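Local coordinates for formyltransferase PseJ (Anoxybacillus kamchatkensis G10, PDB 6EDK), which belongs to the formyltransferase family and holds a bound 1YA molecule in this structure, at residues K58-Y72 and H79-L93. Residues are numbered along the deposited sequence; the frame is centred on the assembly and turned at random.
With 1YA (N-{4-[{[(6S)-2-amino-4-oxo-3,4,5,6,7,8-hexahydropteridin-6-yl]methyl}(formyl)amino]benzoyl}-L-glutamic acid), chain D.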
# COMPACT_ATOMS: atom_id res chain seq x y z
N LYS A 58 -9.00 -16.34 10.62
CA LYS A 58 -9.74 -15.39 11.45
C LYS A 58 -9.70 -15.72 12.93
O LYS A 58 -9.97 -14.83 13.76
CB LYS A 58 -11.20 -15.29 10.98
CG LYS A 58 -12.09 -16.47 11.32
CD LYS A 58 -13.46 -16.30 10.62
CE LYS A 58 -14.40 -17.49 10.79
NZ LYS A 58 -15.14 -17.80 9.52
N LYS A 59 -9.37 -16.97 13.28
CA LYS A 59 -9.24 -17.35 14.70
C LYS A 59 -7.84 -17.14 15.26
O LYS A 59 -7.65 -17.28 16.48
CB LYS A 59 -9.64 -18.82 14.88
CG LYS A 59 -11.10 -19.10 14.55
CD LYS A 59 -11.46 -20.60 14.72
CE LYS A 59 -10.86 -21.43 13.58
NZ LYS A 59 -11.31 -22.83 13.72
N SER A 60 -6.85 -16.77 14.42
CA SER A 60 -5.49 -16.60 14.89
C SER A 60 -5.43 -15.78 16.16
O SER A 60 -6.03 -14.70 16.25
CB SER A 60 -4.59 -15.93 13.80
OG SER A 60 -3.32 -15.66 14.40
N ALA A 61 -4.66 -16.26 17.14
CA ALA A 61 -4.45 -15.49 18.35
C ALA A 61 -3.64 -14.21 18.10
O ALA A 61 -3.64 -13.32 18.96
CB ALA A 61 -3.74 -16.36 19.42
N ILE A 62 -2.98 -14.10 16.95
CA ILE A 62 -2.26 -12.86 16.58
C ILE A 62 -3.20 -11.65 16.61
O ILE A 62 -2.78 -10.53 16.93
CB ILE A 62 -1.63 -13.06 15.19
CG1 ILE A 62 -0.56 -14.16 15.19
CG2 ILE A 62 -0.98 -11.80 14.69
CD1 ILE A 62 0.69 -13.84 15.98
N LEU A 63 -4.47 -11.85 16.30
CA LEU A 63 -5.46 -10.81 16.28
C LEU A 63 -6.03 -10.44 17.64
O LEU A 63 -6.71 -9.41 17.75
CB LEU A 63 -6.60 -11.23 15.36
CG LEU A 63 -6.19 -11.45 13.91
CD1 LEU A 63 -7.31 -12.05 13.13
CD2 LEU A 63 -5.76 -10.10 13.28
N ASN A 64 -5.79 -11.22 18.69
CA ASN A 64 -6.46 -10.93 19.94
C ASN A 64 -6.00 -9.59 20.48
O ASN A 64 -4.81 -9.29 20.52
CB ASN A 64 -6.15 -11.99 21.02
CG ASN A 64 -6.63 -13.40 20.65
OD1 ASN A 64 -7.44 -13.62 19.77
ND2 ASN A 64 -6.12 -14.38 21.39
N ASN A 65 -6.96 -8.80 20.96
CA ASN A 65 -6.69 -7.53 21.62
C ASN A 65 -6.02 -6.50 20.70
O ASN A 65 -5.40 -5.54 21.17
CB ASN A 65 -5.81 -7.75 22.84
CG ASN A 65 -6.47 -8.63 23.87
OD1 ASN A 65 -5.88 -9.61 24.34
ND2 ASN A 65 -7.72 -8.31 24.21
N VAL A 66 -6.15 -6.67 19.40
CA VAL A 66 -5.58 -5.71 18.43
C VAL A 66 -6.57 -4.58 18.21
O VAL A 66 -7.74 -4.80 17.89
CB VAL A 66 -5.26 -6.44 17.11
CG1 VAL A 66 -4.98 -5.39 15.95
CG2 VAL A 66 -4.11 -7.33 17.31
N ASP A 67 -6.08 -3.35 18.32
CA ASP A 67 -6.90 -2.17 18.13
C ASP A 67 -6.85 -1.65 16.68
O ASP A 67 -7.83 -1.08 16.23
CB ASP A 67 -6.44 -1.05 19.03
CG ASP A 67 -6.66 -1.35 20.48
OD1 ASP A 67 -7.75 -1.85 20.78
OD2 ASP A 67 -5.73 -1.12 21.27
N PHE A 68 -5.74 -1.89 15.97
CA PHE A 68 -5.55 -1.27 14.64
C PHE A 68 -4.59 -2.12 13.85
O PHE A 68 -3.65 -2.66 14.43
CB PHE A 68 -5.03 0.14 14.81
CG PHE A 68 -5.42 1.07 13.67
CD1 PHE A 68 -6.60 1.79 13.71
CD2 PHE A 68 -4.58 1.21 12.58
CE1 PHE A 68 -6.95 2.63 12.65
CE2 PHE A 68 -4.94 2.03 11.53
CZ PHE A 68 -6.13 2.74 11.58
N ILE A 69 -4.88 -2.32 12.56
CA ILE A 69 -4.02 -3.09 11.67
C ILE A 69 -3.45 -2.16 10.60
O ILE A 69 -4.20 -1.38 10.02
CB ILE A 69 -4.79 -4.23 10.97
CG1 ILE A 69 -5.31 -5.22 12.08
CG2 ILE A 69 -3.93 -4.90 9.99
CD1 ILE A 69 -6.24 -6.25 11.53
N ILE A 70 -2.14 -2.22 10.38
CA ILE A 70 -1.50 -1.50 9.27
C ILE A 70 -0.83 -2.54 8.38
O ILE A 70 0.07 -3.26 8.82
CB ILE A 70 -0.47 -0.47 9.76
CG1 ILE A 70 -1.11 0.58 10.64
CG2 ILE A 70 0.24 0.24 8.49
CD1 ILE A 70 -0.11 1.41 11.42
N SER A 71 -1.29 -2.67 7.13
CA SER A 71 -0.57 -3.57 6.24
C SER A 71 0.27 -2.74 5.25
O SER A 71 -0.21 -1.74 4.70
CB SER A 71 -1.47 -4.53 5.45
OG SER A 71 -2.36 -3.95 4.56
N TYR A 72 1.49 -3.17 5.05
CA TYR A 72 2.47 -2.44 4.19
C TYR A 72 3.35 -3.55 3.63
O TYR A 72 4.27 -4.02 4.30
CB TYR A 72 3.25 -1.42 4.99
CG TYR A 72 4.27 -0.63 4.16
CD1 TYR A 72 4.13 -0.54 2.79
CD2 TYR A 72 5.37 0.01 4.76
CE1 TYR A 72 5.07 0.18 2.02
CE2 TYR A 72 6.30 0.72 3.97
CZ TYR A 72 6.12 0.80 2.64
OH TYR A 72 7.01 1.50 1.79
N HIS A 79 -8.79 -12.12 5.10
CA HIS A 79 -10.09 -12.79 5.03
C HIS A 79 -11.22 -11.83 5.36
O HIS A 79 -11.08 -10.97 6.23
CB HIS A 79 -10.08 -13.96 6.02
CG HIS A 79 -11.26 -14.86 5.90
ND1 HIS A 79 -12.50 -14.54 6.44
CD2 HIS A 79 -11.41 -16.05 5.28
CE1 HIS A 79 -13.34 -15.52 6.17
NE2 HIS A 79 -12.71 -16.44 5.47
N PRO A 80 -12.38 -11.96 4.70
CA PRO A 80 -13.46 -10.96 4.88
C PRO A 80 -14.01 -10.85 6.28
O PRO A 80 -14.46 -9.76 6.71
CB PRO A 80 -14.55 -11.44 3.90
CG PRO A 80 -13.85 -12.31 2.93
CD PRO A 80 -12.70 -12.94 3.64
N ASP A 81 -13.95 -11.94 7.05
CA ASP A 81 -14.39 -11.85 8.44
C ASP A 81 -13.43 -11.00 9.25
O ASP A 81 -13.83 -10.23 10.14
CB ASP A 81 -14.53 -13.26 9.02
CG ASP A 81 -15.67 -14.06 8.35
OD1 ASP A 81 -16.59 -13.45 7.77
OD2 ASP A 81 -15.63 -15.30 8.40
N ILE A 82 -12.13 -11.08 8.94
CA ILE A 82 -11.18 -10.17 9.57
C ILE A 82 -11.46 -8.72 9.15
O ILE A 82 -11.48 -7.80 10.00
CB ILE A 82 -9.75 -10.60 9.21
CG1 ILE A 82 -9.43 -12.03 9.71
CG2 ILE A 82 -8.73 -9.70 9.84
CD1 ILE A 82 -8.04 -12.52 9.27
N VAL A 83 -11.72 -8.53 7.85
CA VAL A 83 -12.06 -7.20 7.32
C VAL A 83 -13.25 -6.62 8.06
O VAL A 83 -13.20 -5.47 8.53
CB VAL A 83 -12.33 -7.30 5.81
CG1 VAL A 83 -12.96 -6.01 5.29
CG2 VAL A 83 -11.05 -7.62 5.08
N GLU A 84 -14.33 -7.43 8.23
CA GLU A 84 -15.51 -6.91 8.91
C GLU A 84 -15.20 -6.62 10.37
O GLU A 84 -15.58 -5.58 10.90
CB GLU A 84 -16.68 -7.89 8.80
CG GLU A 84 -18.00 -7.29 9.29
CD GLU A 84 -18.51 -6.17 8.37
OE1 GLU A 84 -18.10 -6.11 7.19
OE2 GLU A 84 -19.32 -5.33 8.84
N ARG A 85 -14.47 -7.53 11.04
CA ARG A 85 -14.17 -7.30 12.44
C ARG A 85 -13.38 -6.02 12.64
O ARG A 85 -13.52 -5.34 13.65
CB ARG A 85 -13.37 -8.49 12.98
CG ARG A 85 -12.81 -8.29 14.38
CD ARG A 85 -12.17 -9.62 14.86
NE ARG A 85 -11.42 -9.43 16.10
CZ ARG A 85 -10.54 -10.31 16.58
NH1 ARG A 85 -10.26 -11.42 15.92
NH2 ARG A 85 -9.91 -10.05 17.71
N PHE A 86 -12.53 -5.67 11.67
CA PHE A 86 -11.70 -4.49 11.82
C PHE A 86 -12.14 -3.32 10.94
O PHE A 86 -11.34 -2.44 10.66
CB PHE A 86 -10.23 -4.87 11.55
CG PHE A 86 -9.61 -5.67 12.68
CD1 PHE A 86 -9.09 -5.03 13.77
CD2 PHE A 86 -9.60 -7.07 12.63
CE1 PHE A 86 -8.55 -5.77 14.83
CE2 PHE A 86 -9.08 -7.80 13.65
CZ PHE A 86 -8.56 -7.16 14.77
N LYS A 87 -13.42 -3.27 10.55
CA LYS A 87 -13.95 -2.11 9.84
C LYS A 87 -13.48 -0.82 10.49
O LYS A 87 -13.57 -0.66 11.72
CB LYS A 87 -15.48 -2.11 9.81
CG LYS A 87 -16.08 -2.98 8.68
CD LYS A 87 -15.48 -2.64 7.29
CE LYS A 87 -16.48 -2.95 6.15
NZ LYS A 87 -15.83 -3.24 4.84
N GLN A 88 -12.96 0.08 9.66
CA GLN A 88 -12.48 1.41 10.06
C GLN A 88 -11.32 1.32 11.06
O GLN A 88 -10.93 2.31 11.69
CB GLN A 88 -13.63 2.29 10.58
CG GLN A 88 -14.77 2.53 9.51
CD GLN A 88 -14.31 3.37 8.28
OE1 GLN A 88 -14.13 2.85 7.15
NE2 GLN A 88 -14.15 4.68 8.49
N ARG A 89 -10.68 0.16 11.14
CA ARG A 89 -9.54 -0.02 12.01
C ARG A 89 -8.41 -0.74 11.29
O ARG A 89 -7.49 -1.21 11.96
CB ARG A 89 -9.93 -0.80 13.28
CG ARG A 89 -10.98 -0.14 14.15
CD ARG A 89 -11.17 -0.92 15.51
NE ARG A 89 -11.77 -2.25 15.32
CZ ARG A 89 -11.53 -3.31 16.10
NH1 ARG A 89 -10.70 -3.20 17.14
NH2 ARG A 89 -12.11 -4.48 15.85
N ALA A 90 -8.49 -0.88 9.97
CA ALA A 90 -7.44 -1.56 9.21
C ALA A 90 -7.14 -0.78 7.92
O ALA A 90 -8.05 -0.59 7.10
CB ALA A 90 -7.84 -2.95 8.83
N ILE A 91 -5.88 -0.40 7.72
CA ILE A 91 -5.47 0.38 6.56
C ILE A 91 -4.36 -0.34 5.82
O ILE A 91 -3.65 -1.13 6.39
CB ILE A 91 -5.00 1.78 6.92
CG1 ILE A 91 -3.69 1.81 7.71
CG2 ILE A 91 -6.06 2.59 7.64
CD1 ILE A 91 -3.27 3.12 8.12
N ASN A 92 -4.15 0.04 4.54
CA ASN A 92 -3.12 -0.56 3.71
C ASN A 92 -2.40 0.61 2.99
O ASN A 92 -3.07 1.64 2.69
CB ASN A 92 -3.70 -1.48 2.67
CG ASN A 92 -2.65 -2.16 1.79
OD1 ASN A 92 -1.76 -2.83 2.28
ND2 ASN A 92 -2.77 -1.98 0.47
N LEU A 93 -1.09 0.47 2.85
CA LEU A 93 -0.19 1.40 2.13
C LEU A 93 0.16 0.79 0.78
O LEU A 93 0.89 -0.21 0.69
CB LEU A 93 1.09 1.67 2.91
CG LEU A 93 1.03 2.59 4.10
CD1 LEU A 93 -0.09 2.31 5.09
CD2 LEU A 93 2.34 2.64 4.84
N1 1YA D . -6.41 -7.96 1.75
C2 1YA D . -7.75 -7.37 1.48
NA2 1YA D . -8.95 -8.12 1.80
N3 1YA D . -7.93 -5.98 0.93
C4 1YA D . -6.77 -5.16 0.56
O4 1YA D . -6.99 -4.06 0.10
C4A 1YA D . -5.43 -5.76 0.81
N5 1YA D . -4.32 -5.00 0.56
C6 1YA D . -3.02 -5.84 0.39
C7 1YA D . -2.82 -6.81 1.33
N8 1YA D . -4.05 -7.71 1.69
C8A 1YA D . -5.25 -7.16 1.45
C9 1YA D . -3.12 -6.43 -1.03
N10 1YA D . -1.91 -7.17 -1.44
C11 1YA D . -2.39 -10.81 -3.55
C12 1YA D . -1.71 -10.83 -2.34
C13 1YA D . -1.57 -9.64 -1.63
C14 1YA D . -2.08 -8.47 -2.15
C15 1YA D . -2.74 -8.46 -3.37
C16 1YA D . -2.90 -9.64 -4.07
C17 1YA D . -2.57 -12.11 -4.38
N 1YA D . -2.25 -11.95 -5.82
CA 1YA D . -2.33 -13.04 -6.82
CB 1YA D . -3.81 -13.45 -7.04
CG 1YA D . -4.80 -12.36 -6.61
CD 1YA D . -6.21 -12.59 -7.18
OE1 1YA D . -7.09 -11.68 -7.10
OE2 1YA D . -6.49 -13.69 -7.72
CT 1YA D . -1.66 -12.57 -8.14
O2 1YA D . -1.20 -11.39 -8.27
O1 1YA D . -1.56 -13.36 -9.11
C18 1YA D . -0.57 -6.66 -1.24
O5 1YA D . -0.39 -5.62 -0.69
O 1YA D . -2.90 -13.13 -3.89
O HOH W 1 -8.83 -14.00 16.35
O HOH W 2 -11.15 -12.39 13.32
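Ile69 and Ala90 face each other on neighbouring parallel strands, 68-71 and 90-93, of a beta-alpha-beta unit whose crossover helix is 80-85. The backbone ladder zips the strands together: Ile69 N donates to Arg89 O, Ile91 N to Ile69 O, Ser71 N to Ile91 O (2.9 Å, nearly straight at 174°) and Leu93 N to Ser71 O.

On the face carrying Ile69, toward helix 80-85, the pair is apolar at Ile69 and Ala90 and turns polar at Ser71 and Asn92. With chi1 of Ile69 at -62° and CD1 extended (chi2 171°), this methyl reaches over the centre of the Phe86 ring, 3.6 Å from its centroid, a CH-pi contact. A flat ring suits the end of the helix because it offers one face to Ile69 while its edge, at Phe86 CE1, meets Val66 O at 3.3 Å. Further along, Leu63 CD1 meets Ile82 CD1. Beta-branched Ile70 and Ile91 lie side by side on the opposite face, which helix 147-169 covers through Phe162 on Ile70. There Leu93 sets CD2 over one face of the Tyr72 ring, whose hydroxyl bonds to Glu159.

Val83 on the helix and Asn92 on the strand both line the 1YA pocket.

Among the polar contacts, the long chains of Lys58 and Arg85 reach across at the outer end. Lys58 NZ forms a salt bridge with Asp81 OD2 at 2.8 Å, and two waters link Lys58 O to Arg85 NH1. Beside the turn 86-89, the Arg89 guanidinium is laid with its centre over Phe86 CD1, on the ring face away from Ile69 CD1, and its NH2 donates to Arg85 O, tying the turn back to the helix.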